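Plantazolicin methyltransferase BamL (Bacillus amyloliquefaciens subsp. plantarum, PDB 5DLY) probably transfers a methyl group from S-adenosylmethionine to an amino nitrogen of the peptide antibiotic plantazolicin during its biosynthesis. Local coordinates at residues F195-L198 with L199-T203; H130-F133 with G134-N138. One frame throughout, in Å; residues are numbered along the deposited sequence.

How the contacts relate
Both contacts lie within the methyltransferase domain, whose seven-stranded mixed sheet, with strand order 3-2-1-4-5-7-6, is the Rossmann-like core of S-adenosylmethionine-dependent methyltransferases. Contact 2 comes first along the chain, in the loop that leaves strand 124-130 and leads into helix 139-148, where it lines the sites of both bound ligands. Contact 1 follows on helix 192-203, which packs on strands 209-214 and 258-265 and on helix 139-148. The centres are about 15 Å apart, yet the two meet through one ring: Phe133 CE2 lies 4.0 Å from Phe195 CE1 and 4.1 Å from Leu198 CD1. One face of helix 192-203 thus packs directly against a residue of the ligand-binding loop.

Contact 1: residues F195-L198 with L199-T203; sequences FKQL and LHVVT
The carbonyl oxygens of Phe195 to Leu198 accept the backbone N-H groups of Leu199 to Val202 in consecutive i to i+4 alpha-helical bonds of 3.0 to 3.1 Å between O and N, with near-straight N-H...O geometry. Along the inner side, Leu199 reaches over one face of the Phe195 ring, displaced toward its rim; the nearest side-chain atoms are Phe195 CZ and Leu199 CD1, 4.2 Å apart. Leu198 points its CD2 methyl forward along the helix. It sits 3.9 Å from CD2 of Leu199 and 4.1 Å from CG1 of Val202, so this one methyl meets neighbours at i+1 and i+4.

These residues form the buried flank of an amphipathic helix in the methyltransferase domain. Phe195 and Leu199 rest on strands 209-214 and 258-265, through Val213, Phe211, Leu258 and Ile262, whereas Leu198 and Val202 pack on Ile140 of helix 139-148.

The more exposed flank is arranged differently. With CG anti to the backbone nitrogen (chi1 -167°) and a bend at chi2 (51°), the Gln197 chain carries its amide forward toward the following turn. There NE2 lies 3.6 Å from His200 CD2, at the ring's edge and in its plane, and 3.4 Å from Val201 CG2. The amide and imidazole planes stand 81° apart, nearly perpendicular. Toward the C-terminal end, Thr203 turns its hydroxyl back on the helix: OG1 donates to the carbonyl O of Leu199 at 2.7 Å, giving this buried side-chain oxygen a backbone acceptor one turn earlier.

Contact 2: residues H130-F133 with G134-N138; sequences HLCF and GLFKN. With SAH (S-adenosyl-L-homocysteine), chain C; 5D7 (prop-2-en-1-yl 2-[(1S)-1-amino-4-carbamimidamidobutyl]-1,3-thiazole-4-carboxylate), chain B.
Cys132 SG stands between its own backbone N and carbonyl carbon (chi1 63°), while Phe136 CG lies anti to its carbonyl carbon (chi1 -57°); together these torsions leave SG 3.7 Å from Phe136 CZ. This is a sulfur-aromatic contact, oblique to the ring, with SG 59° off its normal. A short turn fixes the spacing: Leu135 N donates to Cys132 O and Phe136 N to Phe133 O, the i to i+3 bonds of a 3-10 turn. One face of the Phe136 ring receives Phe133 CA in a CH-pi contact, 4.3 Å from the centroid, and Cys132 O also lies over that face near the rim. The Phe133 and Phe136 side chains cross at about a right angle, meeting at Phe133 CD1 and Phe136 CD2, 3.9 Å apart.

The ligands border the same turn. Leu135 CD1 comes within 3.5 Å of C5' of S-adenosyl-L-homocysteine, and Gly134 CA lies 3.5 Å from NH2 of the analogue's guanidinium group. His130 O accepts a hydrogen bond from the amino N of S-adenosyl-L-homocysteine at 2.8 Å, and Leu131 O one from the amino N of the substrate analogue at 3.0 Å. Successive carbonyls therefore hold both ligand amines, consistent with this loop helping to place the substrate amine for N-methylation.

Contact 1: residues F195-L198 with L199-T203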
loop_
_atom_site.group_PDB
_atom_site.type_symbol
_atom_site.label_atom_id
_atom_site.label_comp_id
_atom_site.label_asym_id
_atom_site.label_seq_id
_atom_site.Cartn_x
_atom_site.Cartn_y
_atom_site.Cartn_z
ATOM N N PHE A 195 -6.026 5.767 11.911
ATOM C CA PHE A 195 -4.909 5.876 10.980
ATOM C C PHE A 195 -4.220 7.232 11.119
ATOM O O PHE A 195 -2.982 7.307 11.142
ATOM C CB PHE A 195 -5.442 5.650 9.559
ATOM C CG PHE A 195 -4.382 5.483 8.496
ATOM C CD1 PHE A 195 -3.265 4.680 8.699
ATOM C CD2 PHE A 195 -4.547 6.095 7.262
ATOM C CE1 PHE A 195 -2.311 4.519 7.693
ATOM C CE2 PHE A 195 -3.604 5.934 6.250
ATOM C CZ PHE A 195 -2.483 5.146 6.473
ATOM N N LYS A 196 -5.020 8.295 11.232
ATOM C CA LYS A 196 -4.499 9.655 11.443
ATOM C C LYS A 196 -3.673 9.743 12.723
ATOM O O LYS A 196 -2.577 10.321 12.724
ATOM C CB LYS A 196 -5.640 10.677 11.496
ATOM C CG LYS A 196 -6.130 11.176 10.145
ATOM C CD LYS A 196 -6.982 12.428 10.330
ATOM C CE LYS A 196 -7.260 13.142 9.013
ATOM N NZ LYS A 196 -8.696 13.107 8.608
ATOM N N GLN A 197 -4.197 9.153 13.798
ATOM C CA GLN A 197 -3.494 9.123 15.078
ATOM C C GLN A 197 -2.166 8.376 14.966
ATOM O O GLN A 197 -1.140 8.833 15.483
ATOM C CB GLN A 197 -4.369 8.505 16.173
ATOM C CG GLN A 197 -3.839 8.724 17.589
ATOM C CD GLN A 197 -3.515 10.179 17.898
ATOM O OE1 GLN A 197 -4.331 11.080 17.679
ATOM N NE2 GLN A 197 -2.317 10.415 18.415
ATOM N N LEU A 198 -2.183 7.236 14.275
ATOM C CA LEU A 198 -0.969 6.448 14.078
ATOM C C LEU A 198 0.115 7.241 13.324
ATOM O O LEU A 198 1.274 7.255 13.746
ATOM C CB LEU A 198 -1.284 5.127 13.347
ATOM C CG LEU A 198 -0.214 4.021 13.346
ATOM C CD1 LEU A 198 -0.874 2.653 13.215
ATOM C CD2 LEU A 198 0.832 4.219 12.257
ATOM N N LEU A 199 -0.259 7.893 12.220
ATOM C CA LEU A 199 0.709 8.644 11.408
ATOM C C LEU A 199 1.213 9.899 12.121
ATOM O O LEU A 199 2.352 10.307 11.929
ATOM C CB LEU A 199 0.158 8.973 10.013
ATOM C CG LEU A 199 -0.018 7.808 9.018
ATOM C CD1 LEU A 199 0.050 8.311 7.584
ATOM C CD2 LEU A 199 0.978 6.671 9.201
ATOM N N HIS A 200 0.364 10.483 12.963
ATOM C CA HIS A 200 0.792 11.571 13.834
ATOM C C HIS A 200 1.871 11.110 14.809
ATOM O O HIS A 200 2.925 11.737 14.927
ATOM C CB HIS A 200 -0.403 12.137 14.598
ATOM C CG HIS A 200 -0.022 13.095 15.680
ATOM N ND1 HIS A 200 0.675 14.259 15.431
ATOM C CD2 HIS A 200 -0.235 13.061 17.016
ATOM C CE1 HIS A 200 0.872 14.902 16.569
ATOM N NE2 HIS A 200 0.329 14.197 17.545
ATOM N N VAL A 201 1.605 10.001 15.485
ATOM C CA VAL A 201 2.489 9.478 16.522
ATOM C C VAL A 201 3.870 9.083 15.985
ATOM O O VAL A 201 4.892 9.378 16.609
ATOM C CB VAL A 201 1.793 8.349 17.313
ATOM C CG1 VAL A 201 2.774 7.564 18.164
ATOM C CG2 VAL A 201 0.698 8.951 18.182
ATOM N N VAL A 202 3.903 8.454 14.813
ATOM C CA VAL A 202 5.166 7.976 14.250
ATOM C C VAL A 202 5.981 9.076 13.556
ATOM O O VAL A 202 7.153 8.865 13.239
ATOM C CB VAL A 202 4.973 6.767 13.293
ATOM C CG1 VAL A 202 4.249 5.628 13.996
ATOM C CG2 VAL A 202 4.247 7.184 12.021
ATOM N N THR A 203 5.371 10.241 13.323
ATOM C CA THR A 203 6.080 11.350 12.675
ATOM C C THR A 203 6.386 12.540 13.584
ATOM O O THR A 203 7.282 13.314 13.283
ATOM C CB THR A 203 5.354 11.890 11.425
ATOM O OG1 THR A 203 4.067 12.413 11.785
ATOM C CG2 THR A 203 5.207 10.804 10.360
#

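Contact 2: residues H130-F133 with G134-N138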
loop_
_atom_site.group_PDB
_atom_site.type_symbol
_atom_site.label_atom_id
_atom_site.label_comp_id
_atom_site.label_asym_id
_atom_site.label_seq_id
_atom_site.Cartn_x
_atom_site.Cartn_y
_atom_site.Cartn_z
ATOM N N HIS A 130 0.830 -1.247 -0.103
ATOM C CA HIS A 130 -0.429 -1.221 -0.829
ATOM C C HIS A 130 -1.329 -2.377 -0.420
ATOM O O HIS A 130 -0.991 -3.550 -0.599
ATOM C CB HIS A 130 -0.138 -1.268 -2.341
ATOM C CG HIS A 130 -1.334 -1.020 -3.210
ATOM N ND1 HIS A 130 -1.899 0.224 -3.380
ATOM C CD2 HIS A 130 -2.030 -1.863 -4.009
ATOM C CE1 HIS A 130 -2.921 0.128 -4.215
ATOM N NE2 HIS A 130 -3.014 -1.128 -4.620
ATOM N N LEU A 131 -2.498 -2.020 0.111
ATOM C CA LEU A 131 -3.553 -2.975 0.457
ATOM C C LEU A 131 -3.087 -4.128 1.365
ATOM O O LEU A 131 -3.482 -5.294 1.179
ATOM C CB LEU A 131 -4.292 -3.453 -0.821
ATOM C CG LEU A 131 -4.834 -2.362 -1.758
ATOM C CD1 LEU A 131 -5.497 -2.967 -2.993
ATOM C CD2 LEU A 131 -5.806 -1.441 -1.023
ATOM N N CYS A 132 -2.253 -3.811 2.353
ATOM C CA CYS A 132 -1.782 -4.858 3.278
ATOM C C CYS A 132 -1.497 -4.430 4.717
ATOM O O CYS A 132 -1.187 -5.280 5.544
ATOM C CB CYS A 132 -0.551 -5.577 2.715
ATOM S SG CYS A 132 0.914 -4.549 2.480
ATOM N N PHE A 133 -1.584 -3.133 5.003
ATOM C CA PHE A 133 -1.222 -2.600 6.332
ATOM C C PHE A 133 -1.940 -3.317 7.481
ATOM O O PHE A 133 -1.313 -3.701 8.471
ATOM C CB PHE A 133 -1.508 -1.099 6.371
ATOM C CG PHE A 133 -0.850 -0.362 7.505
ATOM C CD1 PHE A 133 0.521 -0.414 7.698
ATOM C CD2 PHE A 133 -1.615 0.414 8.364
ATOM C CE1 PHE A 133 1.121 0.285 8.738
ATOM C CE2 PHE A 133 -1.021 1.127 9.396
ATOM C CZ PHE A 133 0.348 1.064 9.582
ATOM N N GLY A 134 -3.243 -3.534 7.323
ATOM C CA GLY A 134 -4.057 -4.220 8.337
ATOM C C GLY A 134 -3.743 -5.691 8.574
ATOM O O GLY A 134 -4.336 -6.313 9.451
ATOM N N LEU A 135 -2.823 -6.264 7.795
ATOM C CA LEU A 135 -2.395 -7.656 7.992
ATOM C C LEU A 135 -1.241 -7.786 8.968
ATOM O O LEU A 135 -0.994 -8.878 9.478
ATOM C CB LEU A 135 -1.988 -8.306 6.660
ATOM C CG LEU A 135 -3.060 -8.355 5.573
ATOM C CD1 LEU A 135 -2.461 -8.878 4.283
ATOM C CD2 LEU A 135 -4.179 -9.269 6.047
ATOM N N PHE A 136 -0.530 -6.692 9.222
ATOM C CA PHE A 136 0.689 -6.764 10.027
ATOM C C PHE A 136 0.371 -6.930 11.504
ATOM O O PHE A 136 -0.459 -6.201 12.038
ATOM C CB PHE A 136 1.538 -5.500 9.842
ATOM C CG PHE A 136 1.921 -5.207 8.413
ATOM C CD1 PHE A 136 2.014 -6.224 7.467
ATOM C CD2 PHE A 136 2.224 -3.909 8.031
ATOM C CE1 PHE A 136 2.371 -5.941 6.151
ATOM C CE2 PHE A 136 2.595 -3.619 6.722
ATOM C CZ PHE A 136 2.663 -4.636 5.783
ATOM N N LYS A 137 1.031 -7.880 12.164
ATOM C CA LYS A 137 0.894 -8.017 13.614
ATOM C C LYS A 137 1.308 -6.745 14.369
ATOM O O LYS A 137 0.632 -6.309 15.311
ATOM C CB LYS A 137 1.698 -9.224 14.113
ATOM C CG LYS A 137 1.603 -9.448 15.621
ATOM C CD LYS A 137 2.389 -10.680 16.054
ATOM C CE LYS A 137 2.360 -10.851 17.570
ATOM N NZ LYS A 137 3.119 -12.064 17.996
ATOM N N ASN A 138 2.413 -6.146 13.934
ATOM C CA ASN A 138 3.009 -5.001 14.606
ATOM C C ASN A 138 3.165 -3.803 13.657
ATOM O O ASN A 138 4.286 -3.420 13.308
ATOM C CB ASN A 138 4.356 -5.421 15.199
ATOM C CG ASN A 138 4.211 -6.523 16.238
ATOM O OD1 ASN A 138 3.568 -6.322 17.268
ATOM N ND2 ASN A 138 4.802 -7.686 15.971
HETATM N N SAH C . 0.821 -5.152 -1.974
HETATM C CA SAH C . -0.077 -6.205 -2.549
HETATM C CB SAH C . -0.874 -6.871 -1.432
HETATM C CG SAH C . -0.962 -8.382 -1.659
HETATM S SD SAH C . -2.084 -9.167 -0.532
HETATM C C SAH C . -1.027 -5.585 -3.537
HETATM O O SAH C . -0.887 -4.428 -3.912
HETATM O OXT SAH C . -1.981 -6.216 -3.992
HETATM C "C5'" SAH C . -1.291 -8.938 1.034
HETATM C "C4'" SAH C . 0.150 -9.434 1.058
HETATM O "O4'" SAH C . 0.773 -9.013 2.281
HETATM C "C3'" SAH C . 0.249 -10.959 1.042
HETATM O "O3'" SAH C . 1.055 -11.389 -0.073
HETATM C "C2'" SAH C . 0.866 -11.318 2.388
HETATM O "O2'" SAH C . 1.720 -12.466 2.379
HETATM C "C1'" SAH C . 1.647 -10.052 2.701
HETATM N N9 SAH C . 2.001 -9.864 4.126
HETATM C C8 SAH C . 1.179 -9.983 5.190
HETATM N N7 SAH C . 1.845 -9.738 6.340
HETATM C C5 SAH C . 3.113 -9.443 6.010
HETATM C C6 SAH C . 4.329 -9.093 6.757
HETATM N N6 SAH C . 4.271 -8.998 8.098
HETATM N N1 SAH C . 5.463 -8.857 6.046
HETATM C C2 SAH C . 5.487 -8.960 4.702
HETATM N N3 SAH C . 4.404 -9.277 3.944
HETATM C C4 SAH C . 3.215 -9.535 4.551
HETATM O O9 5D7 B . -8.739 -3.218 -1.834
HETATM C C6 5D7 B . -9.563 -4.055 -1.499
HETATM O O7 5D7 B . -10.968 -3.863 -1.767
HETATM C C8 5D7 B . -11.471 -2.641 -2.313
HETATM C C2 5D7 B . -9.159 -5.315 -0.832
HETATM N N3 5D7 B . -7.857 -5.692 -0.725
HETATM C C4 5D7 B . -7.651 -6.863 -0.105
HETATM S S5 5D7 B . -9.185 -7.534 0.348
HETATM C C1 5D7 B . -10.092 -6.216 -0.297
HETATM C CA 5D7 B . -6.397 -7.590 0.186
HETATM N N 5D7 B . -5.321 -6.915 -0.528
HETATM C CB 5D7 B . -6.100 -7.647 1.692
HETATM C CG 5D7 B . -6.340 -6.349 2.473
HETATM C CD 5D7 B . -5.382 -6.294 3.653
HETATM N NE 5D7 B . -5.701 -5.133 4.473
HETATM C CZ 5D7 B . -6.579 -5.039 5.474
HETATM N NH2 5D7 B . -6.730 -3.941 6.075
HETATM N NH1 5D7 B . -7.250 -6.054 5.845
HETATM C C3 5D7 B . -12.972 -2.745 -2.399
HETATM C C5 5D7 B . -13.638 -2.168 -3.380
#